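Local coordinates for calcium-regulated actin-bundling protein (PDB 4X3N) that binds actin filaments and calcium, bundles F-actin, and may contribute to the structure and reorganization of filopodia and pseudopodia during cell movement, at residues Val47-Leu50 and Glu56-Lys59; Glu62-Val67 and Val151-Tyr156. All blocks are in the same frame, centred on the assembly; numbering follows the deposited sequence.

Interaction 1. Residues Val47-Leu50 and Glu56-Lys59; sequences VHFL and EVSK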
loop_
_atom_site.group_PDB
_atom_site.type_symbol
_atom_site.label_atom_id
_atom_site.label_comp_id
_atom_site.label_asym_id
_atom_site.label_seq_id
_atom_site.Cartn_x
_atom_site.Cartn_y
_atom_site.Cartn_z
ATOM N N VAL A 47 5.672 -16.532 -19.368
ATOM C CA VAL A 47 6.488 -16.872 -20.450
ATOM C C VAL A 47 7.967 -16.927 -20.139
ATOM O O VAL A 47 8.653 -17.818 -20.678
ATOM C CB VAL A 47 6.256 -15.910 -21.616
ATOM C CG1 VAL A 47 7.410 -15.996 -22.588
ATOM C CG2 VAL A 47 4.906 -16.194 -22.274
ATOM N N HIS A 48 8.487 -16.068 -19.268
ATOM C CA HIS A 48 9.852 -16.211 -18.840
ATOM C C HIS A 48 10.038 -17.577 -18.200
ATOM O O HIS A 48 11.028 -18.293 -18.465
ATOM C CB HIS A 48 10.287 -15.159 -17.818
ATOM C CG HIS A 48 10.806 -13.926 -18.436
ATOM N ND1 HIS A 48 9.969 -13.005 -19.024
ATOM C CD2 HIS A 48 12.063 -13.468 -18.617
ATOM C CE1 HIS A 48 10.679 -12.002 -19.499
ATOM N NE2 HIS A 48 11.956 -12.271 -19.294
ATOM N N PHE A 49 9.136 -17.899 -17.304
ATOM C CA PHE A 49 9.231 -19.219 -16.617
ATOM C C PHE A 49 9.205 -20.401 -17.600
ATOM O O PHE A 49 10.070 -21.291 -17.546
ATOM C CB PHE A 49 8.121 -19.344 -15.596
ATOM C CG PHE A 49 8.067 -20.725 -14.921
ATOM C CD1 PHE A 49 8.997 -21.060 -13.995
ATOM C CD2 PHE A 49 7.134 -21.652 -15.278
ATOM C CE1 PHE A 49 9.006 -22.314 -13.393
ATOM C CE2 PHE A 49 7.136 -22.918 -14.671
ATOM C CZ PHE A 49 8.082 -23.216 -13.737
ATOM N N LEU A 50 8.203 -20.394 -18.499
ATOM C CA LEU A 50 8.017 -21.450 -19.445
ATOM C C LEU A 50 9.199 -21.571 -20.404
ATOM O O LEU A 50 9.698 -22.682 -20.598
ATOM C CB LEU A 50 6.721 -21.287 -20.206
ATOM C CG LEU A 50 5.444 -21.440 -19.435
ATOM C CD1 LEU A 50 4.295 -20.991 -20.303
ATOM C CD2 LEU A 50 5.178 -22.872 -18.957
ATOM N N GLU A 56 11.352 -29.289 -18.917
ATOM C CA GLU A 56 10.807 -29.921 -17.740
ATOM C C GLU A 56 9.354 -29.724 -17.499
ATOM O O GLU A 56 8.739 -30.509 -16.776
ATOM C CB GLU A 56 11.533 -29.372 -16.509
ATOM C CG GLU A 56 13.028 -29.645 -16.427
ATOM C CD GLU A 56 13.869 -28.667 -17.212
ATOM O OE1 GLU A 56 13.364 -27.657 -17.758
ATOM O OE2 GLU A 56 15.089 -28.888 -17.218
ATOM N N VAL A 57 8.773 -28.620 -17.992
ATOM C CA VAL A 57 7.431 -28.221 -17.505
ATOM C C VAL A 57 6.365 -28.119 -18.569
ATOM O O VAL A 57 5.205 -27.924 -18.228
ATOM C CB VAL A 57 7.473 -26.889 -16.660
ATOM C CG1 VAL A 57 7.403 -25.658 -17.521
ATOM C CG2 VAL A 57 6.375 -26.882 -15.595
ATOM N N SER A 58 6.742 -28.370 -19.825
ATOM C CA SER A 58 5.865 -28.128 -20.961
ATOM C C SER A 58 4.477 -28.753 -20.812
ATOM O O SER A 58 3.458 -28.194 -21.273
ATOM C CB SER A 58 6.527 -28.650 -22.277
ATOM O OG SER A 58 6.620 -30.069 -22.307
ATOM N N LYS A 59 4.415 -29.913 -20.169
ATOM C CA LYS A 59 3.114 -30.587 -20.048
ATOM C C LYS A 59 2.174 -29.965 -19.038
ATOM O O LYS A 59 0.957 -30.281 -19.049
ATOM C CB LYS A 59 3.335 -32.052 -19.721
ATOM C CG LYS A 59 4.086 -32.834 -20.812
ATOM C CD LYS A 59 4.640 -34.178 -20.284
ATOM C CE LYS A 59 3.544 -34.994 -19.578
ATOM N NZ LYS A 59 3.785 -36.456 -19.400
#

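Interaction 2. Residues Glu62-Val67 and Val151-Tyr156; sequences EFIYSV and VSFLEY. With CA (calcium ion), chain D.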
loop_
_atom_site.group_PDB
_atom_site.type_symbol
_atom_site.label_atom_id
_atom_site.label_comp_id
_atom_site.label_asym_id
_atom_site.label_seq_id
_atom_site.Cartn_x
_atom_site.Cartn_y
_atom_site.Cartn_z
ATOM N N GLU A 62 -0.602 -26.008 -19.978
ATOM C CA GLU A 62 -2.026 -25.805 -20.014
ATOM C C GLU A 62 -2.632 -25.441 -18.648
ATOM O O GLU A 62 -3.510 -24.612 -18.567
ATOM C CB GLU A 62 -2.743 -27.025 -20.601
ATOM C CG GLU A 62 -4.244 -26.874 -20.682
ATOM C CD GLU A 62 -4.669 -25.718 -21.571
ATOM O OE1 GLU A 62 -3.903 -25.257 -22.446
ATOM O OE2 GLU A 62 -5.770 -25.195 -21.336
ATOM N N PHE A 63 -2.154 -26.066 -17.591
ATOM C CA PHE A 63 -2.631 -25.711 -16.300
ATOM C C PHE A 63 -2.164 -24.303 -15.914
ATOM O O PHE A 63 -2.876 -23.514 -15.307
ATOM C CB PHE A 63 -2.060 -26.705 -15.310
ATOM C CG PHE A 63 -2.572 -26.527 -13.936
ATOM C CD1 PHE A 63 -1.984 -25.588 -13.066
ATOM C CD2 PHE A 63 -3.606 -27.338 -13.454
ATOM C CE1 PHE A 63 -2.472 -25.437 -11.776
ATOM C CE2 PHE A 63 -4.077 -27.195 -12.154
ATOM C CZ PHE A 63 -3.546 -26.226 -11.319
ATOM N N ILE A 64 -0.955 -23.997 -16.276
ATOM C CA ILE A 64 -0.360 -22.709 -15.894
ATOM C C ILE A 64 -1.207 -21.629 -16.520
ATOM O O ILE A 64 -1.534 -20.602 -15.899
ATOM C CB ILE A 64 1.111 -22.644 -16.293
ATOM C CG1 ILE A 64 1.946 -23.488 -15.337
ATOM C CG2 ILE A 64 1.626 -21.162 -16.235
ATOM C CD1 ILE A 64 3.268 -23.887 -15.884
ATOM N N TYR A 65 -1.593 -21.884 -17.759
ATOM C CA TYR A 65 -2.381 -20.940 -18.553
ATOM C C TYR A 65 -3.814 -20.821 -18.138
ATOM O O TYR A 65 -4.330 -19.697 -17.879
ATOM C CB TYR A 65 -2.306 -21.328 -20.043
ATOM C CG TYR A 65 -3.044 -20.366 -20.944
ATOM C CD1 TYR A 65 -4.403 -20.572 -21.232
ATOM C CD2 TYR A 65 -2.398 -19.273 -21.516
ATOM C CE1 TYR A 65 -5.090 -19.692 -22.064
ATOM C CE2 TYR A 65 -3.090 -18.394 -22.332
ATOM C CZ TYR A 65 -4.432 -18.626 -22.595
ATOM O OH TYR A 65 -5.108 -17.750 -23.424
ATOM N N SER A 66 -4.464 -21.977 -18.007
ATOM C CA SER A 66 -5.907 -22.005 -17.783
ATOM C C SER A 66 -6.316 -21.827 -16.332
ATOM O O SER A 66 -7.394 -21.317 -16.058
ATOM C CB SER A 66 -6.476 -23.342 -18.286
ATOM O OG SER A 66 -6.495 -23.257 -19.679
ATOM N N VAL A 67 -5.475 -22.276 -15.422
ATOM C CA VAL A 67 -5.799 -22.280 -14.004
ATOM C C VAL A 67 -4.910 -21.363 -13.203
ATOM O O VAL A 67 -5.408 -20.563 -12.432
ATOM C CB VAL A 67 -5.655 -23.684 -13.396
ATOM C CG1 VAL A 67 -6.142 -23.721 -11.941
ATOM C CG2 VAL A 67 -6.416 -24.724 -14.207
ATOM N N VAL A 151 3.830 -11.395 -3.673
ATOM C CA VAL A 151 3.908 -12.633 -4.422
ATOM C C VAL A 151 3.579 -12.376 -5.909
ATOM O O VAL A 151 2.483 -11.898 -6.244
ATOM C CB VAL A 151 2.980 -13.707 -3.855
ATOM C CG1 VAL A 151 3.054 -14.945 -4.694
ATOM C CG2 VAL A 151 3.336 -14.045 -2.417
ATOM N N SER A 152 4.584 -12.620 -6.745
ATOM C CA SER A 152 4.475 -12.540 -8.163
ATOM C C SER A 152 4.021 -13.901 -8.683
ATOM O O SER A 152 4.118 -14.893 -7.976
ATOM C CB SER A 152 5.810 -12.174 -8.751
ATOM O OG SER A 152 6.797 -13.131 -8.360
ATOM N N PHE A 153 3.552 -13.945 -9.916
ATOM C CA PHE A 153 3.255 -15.217 -10.583
ATOM C C PHE A 153 4.501 -16.014 -10.748
ATOM O O PHE A 153 4.488 -17.218 -10.539
ATOM C CB PHE A 153 2.573 -14.978 -11.904
ATOM C CG PHE A 153 1.858 -16.174 -12.480
ATOM C CD1 PHE A 153 1.087 -16.992 -11.692
ATOM C CD2 PHE A 153 1.873 -16.403 -13.871
ATOM C CE1 PHE A 153 0.428 -18.112 -12.251
ATOM C CE2 PHE A 153 1.165 -17.507 -14.443
ATOM C CZ PHE A 153 0.494 -18.359 -13.626
ATOM N N LEU A 154 5.614 -15.340 -11.033
ATOM C CA LEU A 154 6.924 -15.983 -11.094
ATOM C C LEU A 154 7.242 -16.724 -9.797
ATOM O O LEU A 154 7.689 -17.841 -9.842
ATOM C CB LEU A 154 8.079 -15.040 -11.365
ATOM C CG LEU A 154 9.494 -15.643 -11.491
ATOM C CD1 LEU A 154 9.676 -16.562 -12.707
ATOM C CD2 LEU A 154 10.507 -14.530 -11.577
ATOM N N GLU A 155 7.055 -16.064 -8.682
ATOM C CA GLU A 155 7.394 -16.653 -7.380
ATOM C C GLU A 155 6.480 -17.839 -7.072
ATOM O O GLU A 155 6.954 -18.862 -6.623
ATOM C CB GLU A 155 7.355 -15.573 -6.297
ATOM C CG GLU A 155 8.565 -14.675 -6.351
ATOM C CD GLU A 155 8.389 -13.460 -5.490
ATOM O OE1 GLU A 155 7.450 -12.706 -5.758
ATOM O OE2 GLU A 155 9.182 -13.287 -4.545
ATOM N N TYR A 156 5.189 -17.697 -7.349
ATOM C CA TYR A 156 4.261 -18.835 -7.253
ATOM C C TYR A 156 4.737 -20.025 -8.105
ATOM O O TYR A 156 4.744 -21.186 -7.655
ATOM C CB TYR A 156 2.822 -18.427 -7.646
ATOM C CG TYR A 156 2.013 -19.596 -8.163
ATOM C CD1 TYR A 156 1.445 -20.516 -7.279
ATOM C CD2 TYR A 156 1.759 -19.759 -9.520
ATOM C CE1 TYR A 156 0.673 -21.596 -7.756
ATOM C CE2 TYR A 156 1.041 -20.828 -10.007
ATOM C CZ TYR A 156 0.506 -21.774 -9.119
ATOM O OH TYR A 156 -0.251 -22.858 -9.599
HETATM CA CA CA D . 8.205 -11.086 -3.795
HETATM O O HOH W 1 8.086 -9.772 -5.784
#

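Interaction 1. Residues Val47-Leu50 and Glu56-Lys59
The Phe49 ring meets Val57 obliquely, with neither a face nor an edge squarely presented: ring atom CE2 lies 4.0 Å from Val57 CG1 and 4.1 Å from Val57 CG2, so both methyls bear on one corner of the ring. The ring also meets that of Tyr53, their planes about 40° apart, and the Phe49 side chain packs on Leu157 and Leu158. CG anti to the backbone N (chi1 175°) swings the ring toward Val57, although CB itself does not point there. Leu50 arrives by one branch, its CD2 coming 3.8 Å from Val57 CG1, which thus touches both partners. Phe49, Leu50 and Val57 all lie on helix 42-57, Val57 seven or eight residues after its partners. The CA atoms of Leu50 and Val57 are 7.1 Å apart, clearly less than two regular alpha turns would span, so the last turns depart from regular helix geometry. Leu157 and Leu158 belong to helix 153-160, whose first turn holds the calcium ligand Glu155, and Trp278 of helix 273-290 touches Leu50. The contact is buried and wholly apolar. Beside Val57 in the chain, Glu56 OE1 forms a salt bridge with Arg173 NH1, while Val57 also rests on Tyr161 and Phe164.

Interaction 2. Residues Glu62-Val67 and Val151-Tyr156
Phe153 reaches across to Ile64 from the first turn of helix 153-160, the helix that leaves a calcium loop arranged as in an EF-hand. Its CB points at helix 61-79, and CG stands anti to the backbone N (chi1 -162°), carrying the ring away from its own backbone N and on to Ile64. The side chain also packs on Phe42 and Gln45 of helix 42-57. Further out, CE2 and CZ both press on the CG2 methyl of Ile64, with CZ 4.0 Å from CG2. At the tip, CZ also comes 3.8 Å from the backbone O of Ile64, which lies at the ring edge and in its plane. One helical turn on, Tyr156 makes the second touch: its OH sits 4.0 Å from Phe63 CE1, close to the plane of the Phe63 ring, and the two side chains cross at about a right angle. Val67 CB lies over the centre of one face of Phe63. Phe102 meets the Tyr156 ring edge-to-face.

Ser152 and Glu155 form a capping box at the helix start: Glu155 N donates to Ser152 OG, with an N-H...O angle of 151°. Ser152 N and OG in turn both donate to Glu155 OE1, at 3.0 Å from N and 2.7 Å from OG. These two bonds help fix the carboxylate that grips calcium, alongside Asp144, Asn146, Asp148, the Arg150 carbonyl and a water. Glu155 binds the metal through both oxygens, OE1 at 2.7 Å and OE2 at 2.5 Å.

From the N terminus, helix 42-57 comes first, and interaction 1 closes a short span between its middle and its end. The chain then turns into helix 61-79, whose first turns open interaction 2. That contact closes only at 151-156, where the calcium loop runs into helix 153-160, so the two lie in series, neither nested nor crossed. Their centres are 10 Å apart, and they touch through Ile64 CD1, 3.8 Å from Leu50 CD2 and somewhat farther from Phe49 CE2. Ile64 thus touches Phe49 and Leu50 of helix 42-57 as well as Phe153 of helix 153-160, so that the three helices meet in one apolar core, while the calcium lies beside the start of the last of these helices.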